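Local coordinates for substrate binding periplasmic protein (Ralstonia solanacearum, PDB 3LOP), which binds leucine between its two lobes and probably delivers it, or related small ligands, to a membrane transporter in the periplasm, at residues L147-A152 and A176-N181; G140-G145 and H168-T173; D130-A135 and I343-V348; Q198-G203 and G221-L226; R63-M68 and E92-E97. All blocks are in the same frame, centred on the assembly; numbering follows the deposited sequence.

Contact 1 of 5, residues L147-A152 and A176-N181; sequences LYQEDA and ASYPRN
Gln149 and Tyr178 sit side by side on one face of two neighbouring parallel strands, 144-149 and 174-178, which helix 152-166 links into a beta-alpha-beta unit. The Gln149 side chain can be followed along the tyrosine. CB lies 3.3 Å from Tyr178 OH, and CA sits over one face of the tyrosine ring as a CH-pi donor. With CG anti to the backbone N (chi1 -177°) the chain runs out extended, CG passing 3.7 Å from Tyr178 CZ. At the tip, OE1 accepts the phenol proton over 2.7 Å from Tyr178 OH, and a water joins the same OE1 to the backbone N of Asn181. The amide plane stands almost perpendicular to the ring. A glutamine suits this place because its other end donates: NE2 reaches Asp151 OD1 at 3.1 Å, which fixes the flip of the amide. Tyr178 OH in turn accepts from the backbone N of Thr205, a residue of the leucine pocket, and Gln149 itself comes within about 4 Å of the bound leucine. Asp151 caps the following helix, OD1 taking the N-H of Leu153, while its OD2 receives a nearly straight bond (173°) from Arg180 NE at 2.9 Å, in the guanidinium plane.

Contact 2 of 5, residues G140-G145 and H168-T173; sequences GVTRIG and HALAIT
Thr173 and Ile144 meet at the N-terminal ends of the two strands of a beta-alpha-beta unit, where the chain leaves helix 152-166 and turns back to the sheet. One direct hydrogen bond crosses, from Thr173 N to Ile144 O over 2.9 Å. The threonine side chain lies alongside that of Arg143, both pointing the same way, and its OG1 rests 3.4 Å from Arg143 CA; chi1 of -69°, with OG1 beside its own backbone N, turns the hydroxyl to this side and CG2 to the other. Ile172 CG2 comes to 3.6 Å from the same carbonyl oxygen, Ile144 O.

Where the two backbones are too far apart to bond directly, a water completes the join. It donates to Thr142 O and to Ala171 O, at 2.7 and 2.6 Å from its oxygen, and accepts from Ile144 N and from Thr173 OG1, so four groups of the two segments fix it. A threonine suits this place because its hydroxyl can supply the fourth bond at an exposed position.

Further out, Leu170 turns its methyls to Val141 and Thr142, CD2 lying 4.2 Å from Thr142 CB, and it also packs on Leu165 and Val137 of the flanking helices. Both segments start by leaving a helix through a Schellman motif, with Gly140 and Ala169 at positive phi; glycine takes that backbone shape readily. The 140-145 side is positioned in turn by Gln198, whose OE1 accepts from both Thr142 N and Arg143 N.

Contact 3 of 5, residues D130-A135 and I343-V348; sequences DKMITA and IELGVV
Leu345 wedges its isobutyl group between three side chains of one helical face, those of Lys131, Met132 and Ala135. Its two methyls divide the work. CD2 lies between the neighbours Lys131 and Met132, 3.8 Å from Lys131 CG and 3.6 Å from Met132 CG, whereas CD1 reaches one turn further along the helix and meets Ala135 CB at 4.0 Å. The leucine chain runs at a slant to both long side chains, so it meets their methylene groups rather than their ends. Met132 is present as selenomethionine, and it is CG, not the selenium, that does the touching. Ala135 suits its place because its short side chain lets the leucine methyl come close to the helix.

The helix, 125-138, lies against the four-stranded parallel sheet of one lobe; strand 344-348 is the middle strand of a separate three-stranded antiparallel sheet, between 249-252 and 354-356. The two directions differ by 64°, so the strand passes across the helix instead of following it, and the meeting is confined to the start of the strand.

Lys131 spans that start. CG is set roughly anti to the backbone N, skewed to chi1 -150°, and the aliphatic chain then extends past Leu345 to Ile343, CD lying 4.0 Å from Ile343 CG1. The extended chain carries CE to 3.7 Å from Ile343 O, and only the last bond, to NZ, bends. A lysine fits such a partly exposed edge, since its methylenes pack on leucine and isoleucine while the ammonium sits at their far end. On the inner side of the same helix, Met132 and Ile133 meet Phe201 of the sheet.

Contact 4 of 5, residues Q198-G203 and G221-L226; sequences QAIFLG and GEAQLL
Strands 199-203 and 224-226 run side by side in the same direction, 17° apart, and four backbone hydrogen bonds join them in a regular parallel ladder. Gln224 uses both its N and its O toward strand 199-203, bonding the residues before and after Ala199: its N donates to Gln198 O and its O accepts from Ile200 N, each over 2.9 Å. Leu226 repeats the pattern two residues on, its N donating to Ile200 O and its O receiving Leu202 N at 2.8 Å.

Leu226 is also the residue most buried by the other strand. Its CG sits between the backbone N and the carbonyl carbon (chi1 59°), which folds the isobutyl group over the neighbouring strand. CD2 comes down to 3.4 Å from Ile200 O, while CD1 meets the edge of the Phe201 ring, 3.7 Å from CD2 of that ring, the two side chains crossing at about a right angle.

Helix 206-218 connects the two strands as a beta-alpha-beta unit and lies on the face that carries Ile200 and Leu225, where Tyr216 and Val213 pack on them. On this face the side chains pack, Ile200 CB lying 4.0 Å from Leu225 CD2; Ala223, small enough to tuck in beside the strand, sets its CB 3.9 Å from Ile200 CG1. Phe201 and Leu226 instead face helix 125-138, where apolar bulk suits the buried layer between sheet and helix: Phe201 meets Ile129, and Leu226 reaches Met132 and Leu136.

Contact 5 of 5, residues R63-M68 and E92-E97; sequences RNVRDM and EGVLAE
Glu97 OE2 is gripped by two arginines, Arg66 across the contact and Arg70 one turn further along the same helix. Arg66 NE donates to it over 3.0 Å in a nearly straight bond (171°), with the oxygen close to the guanidinium plane and approached on its syn side, somewhat out of the carboxylate plane. The two flat groups are turned 45° against each other, so this is a single-atom salt bridge: Glu97 OE1 stays 3.7 Å from Arg66 NH2. The arginine chain leaves CB anti to the backbone N (chi1 175°) and bends near its end, which brings NE to the glutamate. Arg66 NH1 is linked through one water to Glu92 OE1, and the pair of acidic neighbours suits an arginine here. Two gripping charges would probably favour the ionised form of Glu97.

Beside the salt bridge, Val65 CG1 packs 3.7 Å from Val94 CG1, while Val94 CG2 lies next to the arginine end, 3.8 Å from Arg66 NH2. Gly93, at positive phi, ends helix 83-91 in a Schellman motif and is also the N-cap of helix 94-98. That short helix lies against helix 58-71, which also packs on strands 6-12 and 47-53 of the five-stranded parallel sheet.

Contacts 1, 2 and 4 belong to one four-stranded parallel sheet. Strand 144-149 takes part in contacts 1 and 2 and lies beside strand 199-203 of contact 4; Leu147 N and O bond to Phe201 O and Gly203 N at 2.9 and 2.8 Å. Contact 3 joins helix 125-138, which packs on one face of this sheet, to the antiparallel strands; it touches contact 4 through Met132, with centres about 13 Å apart. Contact 5 lies in the other lobe, about 38 Å from contact 4 between centres. The bound leucine sits between the lobes: the side chain of Gln149 in contact 1 is about 4 Å from it, that of Phe201 about 11 Å and that of Val65 in contact 5 about 14 Å.

Contact 1 of 5, residues L147-A152 and A176-N181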
# COMPACT_ATOMS: atom_id res chain seq x y z
N LEU A 147 -11.12 4.08 -13.84
CA LEU A 147 -11.74 4.86 -12.77
C LEU A 147 -10.53 5.45 -12.07
O LEU A 147 -9.62 4.71 -11.68
CB LEU A 147 -12.48 3.95 -11.78
CG LEU A 147 -12.92 4.68 -10.50
CD1 LEU A 147 -14.05 5.64 -10.82
CD2 LEU A 147 -13.35 3.68 -9.44
N TYR A 148 -10.49 6.77 -11.90
CA TYR A 148 -9.33 7.38 -11.25
C TYR A 148 -9.69 8.43 -10.21
O TYR A 148 -10.66 9.18 -10.37
CB TYR A 148 -8.38 7.99 -12.28
CG TYR A 148 -8.93 9.19 -13.02
CD1 TYR A 148 -9.81 9.03 -14.10
CD2 TYR A 148 -8.57 10.48 -12.66
CE1 TYR A 148 -10.30 10.13 -14.80
CE2 TYR A 148 -9.06 11.59 -13.35
CZ TYR A 148 -9.92 11.41 -14.41
OH TYR A 148 -10.41 12.50 -15.10
N GLN A 149 -8.89 8.49 -9.15
CA GLN A 149 -9.10 9.48 -8.10
C GLN A 149 -8.65 10.83 -8.64
O GLN A 149 -7.62 10.94 -9.31
CB GLN A 149 -8.30 9.08 -6.86
CG GLN A 149 -8.51 10.00 -5.66
CD GLN A 149 -8.04 9.36 -4.37
OE1 GLN A 149 -8.73 8.53 -3.78
NE2 GLN A 149 -6.83 9.72 -3.94
N GLU A 150 -9.42 11.87 -8.33
CA GLU A 150 -9.11 13.21 -8.81
C GLU A 150 -7.99 13.90 -8.04
O GLU A 150 -8.21 14.92 -7.37
CB GLU A 150 -10.37 14.07 -8.80
CG GLU A 150 -10.25 15.36 -9.58
CD GLU A 150 -11.60 15.96 -9.91
OE1 GLU A 150 -12.40 16.17 -8.97
OE2 GLU A 150 -11.86 16.23 -11.10
N ASP A 151 -6.79 13.33 -8.13
CA ASP A 151 -5.60 13.85 -7.48
C ASP A 151 -4.38 13.08 -7.97
O ASP A 151 -4.45 12.39 -8.99
CB ASP A 151 -5.74 13.77 -5.94
CG ASP A 151 -5.43 12.39 -5.39
OD1 ASP A 151 -5.50 11.40 -6.15
OD2 ASP A 151 -5.12 12.30 -4.18
N ALA A 152 -3.26 13.19 -7.25
CA ALA A 152 -2.03 12.51 -7.65
C ALA A 152 -2.17 11.01 -7.92
O ALA A 152 -1.54 10.48 -8.84
CB ALA A 152 -0.94 12.76 -6.61
N ALA A 176 -13.17 7.99 -15.96
CA ALA A 176 -14.09 8.69 -15.08
C ALA A 176 -13.43 8.86 -13.72
O ALA A 176 -12.75 7.95 -13.24
CB ALA A 176 -15.38 7.91 -14.94
N SER A 177 -13.64 10.02 -13.11
CA SER A 177 -13.03 10.31 -11.82
C SER A 177 -14.00 10.38 -10.65
O SER A 177 -15.22 10.33 -10.83
CB SER A 177 -12.29 11.65 -11.91
OG SER A 177 -13.21 12.71 -12.09
N TYR A 178 -13.44 10.50 -9.46
CA TYR A 178 -14.21 10.64 -8.22
C TYR A 178 -13.30 11.46 -7.29
O TYR A 178 -12.08 11.40 -7.41
CB TYR A 178 -14.54 9.27 -7.62
CG TYR A 178 -13.37 8.57 -6.98
CD1 TYR A 178 -13.00 8.86 -5.67
CD2 TYR A 178 -12.61 7.65 -7.70
CE1 TYR A 178 -11.89 8.25 -5.09
CE2 TYR A 178 -11.50 7.04 -7.13
CZ TYR A 178 -11.15 7.35 -5.82
OH TYR A 178 -10.04 6.76 -5.26
N PRO A 179 -13.89 12.23 -6.37
CA PRO A 179 -13.14 13.06 -5.42
C PRO A 179 -12.36 12.30 -4.35
O PRO A 179 -12.88 11.34 -3.77
CB PRO A 179 -14.22 13.95 -4.80
CG PRO A 179 -15.34 13.91 -5.80
CD PRO A 179 -15.33 12.49 -6.25
N ARG A 180 -11.13 12.72 -4.08
CA ARG A 180 -10.32 12.06 -3.06
C ARG A 180 -10.99 12.19 -1.70
O ARG A 180 -11.71 13.15 -1.43
CB ARG A 180 -8.91 12.66 -3.00
CG ARG A 180 -8.78 13.91 -2.14
CD ARG A 180 -7.39 14.53 -2.25
NE ARG A 180 -6.33 13.59 -1.90
CZ ARG A 180 -5.95 13.29 -0.66
NH1 ARG A 180 -6.55 13.86 0.38
NH2 ARG A 180 -4.98 12.42 -0.46
N ASN A 181 -10.73 11.21 -0.84
CA ASN A 181 -11.28 11.18 0.51
C ASN A 181 -12.80 11.02 0.54
O ASN A 181 -13.45 11.38 1.53
CB ASN A 181 -10.86 12.43 1.29
CG ASN A 181 -10.07 12.10 2.53
OD1 ASN A 181 -9.76 10.93 2.80
ND2 ASN A 181 -9.73 13.12 3.31
O HOH W 1 -9.16 8.95 -1.07
O HOH W 2 -10.09 15.14 -5.30
O HOH W 3 -14.26 13.59 -9.53
O HOH W 4 -13.48 14.89 -13.69
O HOH W 5 -3.57 10.86 -2.63

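Contact 2 of 5, residues G140-G145 and H168-T173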
# COMPACT_ATOMS: atom_id res chain seq x y z
N GLY A 140 -5.97 -10.22 -25.98
CA GLY A 140 -6.87 -9.62 -26.95
C GLY A 140 -7.72 -8.42 -26.57
O GLY A 140 -8.48 -7.93 -27.41
N VAL A 141 -7.62 -7.95 -25.33
CA VAL A 141 -8.41 -6.80 -24.91
C VAL A 141 -7.91 -5.53 -25.59
O VAL A 141 -6.71 -5.28 -25.65
CB VAL A 141 -8.33 -6.61 -23.38
CG1 VAL A 141 -9.01 -5.31 -22.97
CG2 VAL A 141 -8.99 -7.79 -22.69
N THR A 142 -8.84 -4.74 -26.11
CA THR A 142 -8.48 -3.49 -26.78
C THR A 142 -9.24 -2.28 -26.24
O THR A 142 -8.85 -1.14 -26.49
CB THR A 142 -8.72 -3.57 -28.29
OG1 THR A 142 -10.10 -3.89 -28.53
CG2 THR A 142 -7.84 -4.63 -28.92
N ARG A 143 -10.32 -2.52 -25.51
CA ARG A 143 -11.12 -1.43 -24.97
C ARG A 143 -11.08 -1.41 -23.45
O ARG A 143 -11.75 -2.21 -22.79
CB ARG A 143 -12.56 -1.55 -25.47
CG ARG A 143 -12.65 -1.51 -26.99
CD ARG A 143 -14.08 -1.40 -27.48
NE ARG A 143 -14.88 -2.60 -27.23
CZ ARG A 143 -14.81 -3.72 -27.95
NH1 ARG A 143 -13.96 -3.81 -28.96
NH2 ARG A 143 -15.58 -4.75 -27.65
N ILE A 144 -10.28 -0.49 -22.91
CA ILE A 144 -10.11 -0.38 -21.48
C ILE A 144 -10.59 0.95 -20.92
O ILE A 144 -10.32 2.02 -21.48
CB ILE A 144 -8.62 -0.57 -21.12
CG1 ILE A 144 -8.18 -1.98 -21.55
CG2 ILE A 144 -8.39 -0.38 -19.62
CD1 ILE A 144 -6.68 -2.24 -21.42
N GLY A 145 -11.32 0.88 -19.81
CA GLY A 145 -11.81 2.07 -19.14
C GLY A 145 -11.04 2.23 -17.85
O GLY A 145 -10.46 1.26 -17.35
N HIS A 168 1.60 -0.57 -27.10
CA HIS A 168 0.89 -1.55 -27.91
C HIS A 168 -0.04 -0.88 -28.91
O HIS A 168 -0.99 -1.49 -29.40
CB HIS A 168 0.11 -2.51 -27.01
CG HIS A 168 0.97 -3.30 -26.08
ND1 HIS A 168 1.16 -2.95 -24.76
CD2 HIS A 168 1.74 -4.39 -26.29
CE1 HIS A 168 2.00 -3.80 -24.20
NE2 HIS A 168 2.37 -4.69 -25.11
N ALA A 169 0.25 0.38 -29.22
CA ALA A 169 -0.53 1.16 -30.17
C ALA A 169 -2.00 1.25 -29.78
O ALA A 169 -2.88 1.23 -30.64
CB ALA A 169 -0.39 0.57 -31.57
N LEU A 170 -2.26 1.34 -28.48
CA LEU A 170 -3.62 1.44 -27.97
C LEU A 170 -3.75 2.67 -27.07
O LEU A 170 -2.75 3.28 -26.69
CB LEU A 170 -3.99 0.18 -27.17
CG LEU A 170 -4.08 -1.14 -27.93
CD1 LEU A 170 -4.16 -2.29 -26.94
CD2 LEU A 170 -5.30 -1.13 -28.85
N ALA A 171 -4.98 3.02 -26.73
CA ALA A 171 -5.23 4.17 -25.86
C ALA A 171 -6.46 3.88 -25.01
O ALA A 171 -7.27 3.02 -25.35
CB ALA A 171 -5.45 5.43 -26.70
N ILE A 172 -6.59 4.60 -23.90
CA ILE A 172 -7.74 4.43 -23.02
C ILE A 172 -9.03 4.76 -23.76
O ILE A 172 -9.11 5.78 -24.45
CB ILE A 172 -7.60 5.33 -21.77
CG1 ILE A 172 -6.39 4.89 -20.95
CG2 ILE A 172 -8.87 5.27 -20.93
CD1 ILE A 172 -6.06 5.80 -19.79
N THR A 173 -10.02 3.89 -23.62
CA THR A 173 -11.31 4.08 -24.28
C THR A 173 -12.20 5.07 -23.55
O THR A 173 -12.90 5.88 -24.17
CB THR A 173 -12.06 2.74 -24.42
OG1 THR A 173 -11.38 1.92 -25.37
CG2 THR A 173 -13.50 2.97 -24.89
O HOH W 6 -8.67 0.90 -24.73

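Contact 3 of 5, residues D130-A135 and I343-V348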
# COMPACT_ATOMS: atom_id res chain seq x y z
N ASP A 130 1.99 -2.21 -15.72
CA ASP A 130 2.62 -2.88 -16.85
C ASP A 130 2.22 -4.35 -16.90
O ASP A 130 1.79 -4.85 -17.93
CB ASP A 130 4.15 -2.80 -16.75
CG ASP A 130 4.69 -1.42 -17.08
OD1 ASP A 130 4.03 -0.69 -17.85
OD2 ASP A 130 5.78 -1.07 -16.58
N LYS A 131 2.36 -5.03 -15.77
CA LYS A 131 2.04 -6.45 -15.71
C LYS A 131 0.57 -6.76 -16.01
O LYS A 131 0.27 -7.62 -16.83
CB LYS A 131 2.43 -7.01 -14.34
CG LYS A 131 2.83 -8.49 -14.37
CD LYS A 131 3.42 -8.92 -13.03
CE LYS A 131 3.88 -10.36 -13.07
NZ LYS A 131 4.93 -10.59 -14.09
N MSE A 132 -0.35 -6.05 -15.35
CA MSE A 132 -1.78 -6.28 -15.55
C MSE A 132 -2.30 -5.87 -16.92
O MSE A 132 -3.05 -6.61 -17.55
CB MSE A 132 -2.60 -5.55 -14.48
CG MSE A 132 -2.54 -6.18 -13.11
SE MSE A 132 -3.75 -5.30 -11.87
CE MSE A 132 -2.58 -3.91 -11.24
N ILE A 133 -1.91 -4.68 -17.38
CA ILE A 133 -2.37 -4.21 -18.67
C ILE A 133 -1.80 -5.04 -19.81
O ILE A 133 -2.51 -5.39 -20.75
CB ILE A 133 -2.02 -2.71 -18.87
CG1 ILE A 133 -2.73 -1.87 -17.81
CG2 ILE A 133 -2.44 -2.25 -20.26
CD1 ILE A 133 -4.24 -1.97 -17.85
N THR A 134 -0.52 -5.39 -19.72
CA THR A 134 0.09 -6.20 -20.77
C THR A 134 -0.59 -7.56 -20.85
O THR A 134 -0.74 -8.12 -21.93
CB THR A 134 1.60 -6.38 -20.52
OG1 THR A 134 2.25 -5.11 -20.57
CG2 THR A 134 2.21 -7.28 -21.59
N ALA A 135 -1.01 -8.08 -19.70
CA ALA A 135 -1.69 -9.37 -19.66
C ALA A 135 -3.02 -9.26 -20.42
O ALA A 135 -3.38 -10.16 -21.18
CB ALA A 135 -1.95 -9.79 -18.22
N ILE A 343 6.76 -9.26 -7.48
CA ILE A 343 5.47 -8.91 -8.06
C ILE A 343 4.95 -10.05 -8.92
O ILE A 343 5.65 -10.56 -9.80
CB ILE A 343 5.52 -7.60 -8.89
CG1 ILE A 343 4.12 -7.31 -9.44
CG2 ILE A 343 6.54 -7.71 -10.01
CD1 ILE A 343 3.99 -5.96 -10.11
N GLU A 344 3.73 -10.47 -8.63
CA GLU A 344 3.09 -11.54 -9.38
C GLU A 344 1.64 -11.15 -9.57
O GLU A 344 1.12 -10.28 -8.88
CB GLU A 344 3.16 -12.86 -8.60
CG GLU A 344 4.58 -13.36 -8.33
CD GLU A 344 4.60 -14.71 -7.62
OE1 GLU A 344 3.90 -14.85 -6.59
OE2 GLU A 344 5.32 -15.62 -8.08
N LEU A 345 0.98 -11.78 -10.53
CA LEU A 345 -0.42 -11.48 -10.76
C LEU A 345 -1.27 -12.44 -9.94
O LEU A 345 -0.83 -13.55 -9.61
CB LEU A 345 -0.76 -11.60 -12.25
CG LEU A 345 -0.09 -10.57 -13.16
CD1 LEU A 345 -0.49 -10.82 -14.61
CD2 LEU A 345 -0.49 -9.16 -12.74
N GLY A 346 -2.47 -12.00 -9.60
CA GLY A 346 -3.37 -12.82 -8.82
C GLY A 346 -4.81 -12.57 -9.21
O GLY A 346 -5.10 -11.65 -9.98
N VAL A 347 -5.72 -13.37 -8.67
CA VAL A 347 -7.13 -13.24 -8.97
C VAL A 347 -7.99 -13.68 -7.79
O VAL A 347 -7.57 -14.51 -6.98
CB VAL A 347 -7.51 -14.10 -10.20
CG1 VAL A 347 -7.29 -15.58 -9.89
CG2 VAL A 347 -8.96 -13.86 -10.60
N VAL A 348 -9.18 -13.10 -7.68
CA VAL A 348 -10.09 -13.48 -6.61
C VAL A 348 -10.93 -14.64 -7.16
O VAL A 348 -11.65 -14.48 -8.14
CB VAL A 348 -11.01 -12.31 -6.21
CG1 VAL A 348 -12.05 -12.77 -5.19
CG2 VAL A 348 -10.18 -11.18 -5.63

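Contact 4 of 5, residues Q198-G203 and G221-L226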
# COMPACT_ATOMS: atom_id res chain seq x y z
N GLN A 198 -14.13 -3.56 -22.29
CA GLN A 198 -13.97 -4.98 -21.98
C GLN A 198 -13.36 -5.16 -20.60
O GLN A 198 -13.49 -6.21 -19.99
CB GLN A 198 -13.08 -5.64 -23.02
CG GLN A 198 -13.65 -5.63 -24.42
CD GLN A 198 -12.59 -5.79 -25.49
OE1 GLN A 198 -11.57 -5.11 -25.47
NE2 GLN A 198 -12.84 -6.68 -26.44
N ALA A 199 -12.68 -4.12 -20.13
CA ALA A 199 -12.04 -4.16 -18.82
C ALA A 199 -11.99 -2.76 -18.25
O ALA A 199 -11.92 -1.77 -18.98
CB ALA A 199 -10.62 -4.72 -18.96
N ILE A 200 -12.06 -2.67 -16.92
CA ILE A 200 -11.99 -1.39 -16.24
C ILE A 200 -10.93 -1.49 -15.15
O ILE A 200 -11.00 -2.37 -14.29
CB ILE A 200 -13.33 -1.01 -15.60
CG1 ILE A 200 -14.37 -0.73 -16.69
CG2 ILE A 200 -13.15 0.22 -14.71
CD1 ILE A 200 -15.78 -0.50 -16.17
N PHE A 201 -9.96 -0.59 -15.21
CA PHE A 201 -8.87 -0.55 -14.25
C PHE A 201 -9.22 0.46 -13.16
O PHE A 201 -9.63 1.59 -13.45
CB PHE A 201 -7.58 -0.15 -14.96
CG PHE A 201 -6.37 -0.17 -14.07
CD1 PHE A 201 -6.04 0.94 -13.30
CD2 PHE A 201 -5.57 -1.30 -13.99
CE1 PHE A 201 -4.93 0.92 -12.47
CE2 PHE A 201 -4.46 -1.33 -13.16
CZ PHE A 201 -4.14 -0.22 -12.39
N LEU A 202 -9.05 0.05 -11.91
CA LEU A 202 -9.37 0.93 -10.79
C LEU A 202 -8.15 1.59 -10.15
O LEU A 202 -7.41 0.97 -9.39
CB LEU A 202 -10.13 0.14 -9.71
CG LEU A 202 -11.31 -0.71 -10.18
CD1 LEU A 202 -11.89 -1.47 -8.99
CD2 LEU A 202 -12.38 0.17 -10.83
N GLY A 203 -7.95 2.86 -10.49
CA GLY A 203 -6.85 3.62 -9.91
C GLY A 203 -7.50 4.40 -8.79
O GLY A 203 -7.63 5.62 -8.85
N GLY A 221 -23.04 -3.99 -15.40
CA GLY A 221 -21.70 -3.88 -15.95
C GLY A 221 -21.03 -5.24 -16.02
O GLY A 221 -21.02 -5.97 -15.03
N GLU A 222 -20.46 -5.57 -17.17
CA GLU A 222 -19.82 -6.87 -17.36
C GLU A 222 -18.31 -6.85 -17.58
O GLU A 222 -17.70 -7.91 -17.74
CB GLU A 222 -20.48 -7.61 -18.52
CG GLU A 222 -21.93 -8.00 -18.29
CD GLU A 222 -22.11 -8.88 -17.07
OE1 GLU A 222 -21.19 -9.65 -16.74
OE2 GLU A 222 -23.19 -8.81 -16.44
N ALA A 223 -17.70 -5.68 -17.59
CA ALA A 223 -16.26 -5.60 -17.82
C ALA A 223 -15.42 -6.35 -16.79
O ALA A 223 -15.82 -6.50 -15.64
CB ALA A 223 -15.82 -4.13 -17.86
N GLN A 224 -14.27 -6.85 -17.23
CA GLN A 224 -13.34 -7.53 -16.33
C GLN A 224 -12.81 -6.42 -15.44
O GLN A 224 -12.48 -5.34 -15.93
CB GLN A 224 -12.19 -8.14 -17.14
CG GLN A 224 -10.98 -8.56 -16.32
CD GLN A 224 -11.28 -9.70 -15.38
OE1 GLN A 224 -11.80 -10.74 -15.80
NE2 GLN A 224 -10.95 -9.53 -14.10
N LEU A 225 -12.72 -6.67 -14.14
CA LEU A 225 -12.24 -5.66 -13.22
C LEU A 225 -10.85 -5.96 -12.70
O LEU A 225 -10.50 -7.12 -12.46
CB LEU A 225 -13.22 -5.52 -12.05
CG LEU A 225 -14.65 -5.15 -12.45
CD1 LEU A 225 -15.58 -5.33 -11.26
CD2 LEU A 225 -14.70 -3.72 -12.96
N LEU A 226 -10.05 -4.91 -12.54
CA LEU A 226 -8.69 -5.04 -12.02
C LEU A 226 -8.32 -3.71 -11.39
O LEU A 226 -8.93 -2.69 -11.68
CB LEU A 226 -7.71 -5.41 -13.13
CG LEU A 226 -7.55 -4.48 -14.34
CD1 LEU A 226 -6.22 -4.77 -15.02
CD2 LEU A 226 -8.71 -4.65 -15.30

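Contact 5 of 5, residues R63-M68 and E92-E97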
# COMPACT_ATOMS: atom_id res chain seq x y z
N ARG A 63 1.27 18.30 9.28
CA ARG A 63 1.30 18.76 10.67
C ARG A 63 1.62 17.62 11.63
O ARG A 63 2.43 17.78 12.55
CB ARG A 63 -0.03 19.42 11.06
CG ARG A 63 -0.24 20.79 10.43
CD ARG A 63 -1.35 21.57 11.13
NE ARG A 63 -2.67 21.01 10.91
CZ ARG A 63 -3.35 21.14 9.77
NH1 ARG A 63 -2.84 21.81 8.75
NH2 ARG A 63 -4.56 20.59 9.65
N ASN A 64 0.98 16.47 11.43
CA ASN A 64 1.21 15.31 12.29
C ASN A 64 2.67 14.90 12.33
O ASN A 64 3.26 14.74 13.40
CB ASN A 64 0.38 14.11 11.82
CG ASN A 64 -1.07 14.19 12.24
OD1 ASN A 64 -1.50 15.15 12.89
ND2 ASN A 64 -1.83 13.18 11.86
N VAL A 65 3.27 14.73 11.15
CA VAL A 65 4.66 14.30 11.10
C VAL A 65 5.61 15.32 11.73
O VAL A 65 6.49 14.94 12.50
CB VAL A 65 5.09 14.01 9.65
CG1 VAL A 65 6.58 13.66 9.60
CG2 VAL A 65 4.27 12.83 9.10
N ARG A 66 5.42 16.60 11.43
CA ARG A 66 6.28 17.62 12.01
C ARG A 66 6.14 17.63 13.53
O ARG A 66 7.14 17.65 14.25
CB ARG A 66 5.93 19.00 11.45
CG ARG A 66 6.71 20.13 12.10
CD ARG A 66 6.57 21.44 11.34
NE ARG A 66 7.36 21.46 10.12
CZ ARG A 66 6.85 21.63 8.90
NH1 ARG A 66 5.55 21.80 8.74
NH2 ARG A 66 7.66 21.63 7.84
N ASP A 67 4.91 17.60 14.02
CA ASP A 67 4.67 17.59 15.46
C ASP A 67 5.27 16.37 16.14
O ASP A 67 5.98 16.49 17.14
CB ASP A 67 3.16 17.63 15.77
CG ASP A 67 2.51 18.93 15.39
OD1 ASP A 67 3.19 19.98 15.37
OD2 ASP A 67 1.28 18.92 15.11
N MSE A 68 5.00 15.18 15.60
CA MSE A 68 5.53 13.96 16.20
C MSE A 68 7.06 13.85 16.12
O MSE A 68 7.70 13.31 17.02
CB MSE A 68 4.86 12.71 15.57
CG MSE A 68 3.61 12.20 16.36
SE MSE A 68 2.72 10.63 15.67
CE MSE A 68 2.44 11.46 14.11
N GLU A 92 7.10 19.78 0.84
CA GLU A 92 7.19 20.78 1.90
C GLU A 92 8.42 20.63 2.79
O GLU A 92 8.61 21.40 3.73
CB GLU A 92 5.90 20.76 2.72
CG GLU A 92 4.69 21.19 1.90
CD GLU A 92 3.40 21.16 2.68
OE1 GLU A 92 3.36 21.71 3.80
OE2 GLU A 92 2.41 20.59 2.17
N GLY A 93 9.25 19.64 2.48
CA GLY A 93 10.48 19.42 3.24
C GLY A 93 10.34 18.99 4.68
O GLY A 93 11.24 19.23 5.49
N VAL A 94 9.22 18.35 5.02
CA VAL A 94 9.00 17.91 6.39
C VAL A 94 10.00 16.83 6.81
O VAL A 94 10.56 16.87 7.91
CB VAL A 94 7.57 17.35 6.57
CG1 VAL A 94 7.36 16.90 8.00
CG2 VAL A 94 6.55 18.42 6.19
N LEU A 95 10.22 15.86 5.93
CA LEU A 95 11.16 14.79 6.24
C LEU A 95 12.59 15.31 6.30
O LEU A 95 13.36 14.92 7.17
CB LEU A 95 11.06 13.67 5.19
CG LEU A 95 9.69 13.02 5.02
CD1 LEU A 95 9.78 11.98 3.90
CD2 LEU A 95 9.25 12.37 6.32
N ALA A 96 12.93 16.21 5.38
CA ALA A 96 14.28 16.78 5.34
C ALA A 96 14.57 17.57 6.62
O ALA A 96 15.67 17.51 7.16
CB ALA A 96 14.42 17.69 4.13
N GLU A 97 13.57 18.30 7.08
CA GLU A 97 13.72 19.12 8.28
C GLU A 97 13.97 18.26 9.52
O GLU A 97 14.77 18.62 10.39
CB GLU A 97 12.46 19.96 8.46
CG GLU A 97 12.41 20.79 9.72
CD GLU A 97 11.14 21.59 9.79
OE1 GLU A 97 11.00 22.55 9.00
OE2 GLU A 97 10.27 21.26 10.62
O HOH W 7 5.08 22.85 5.81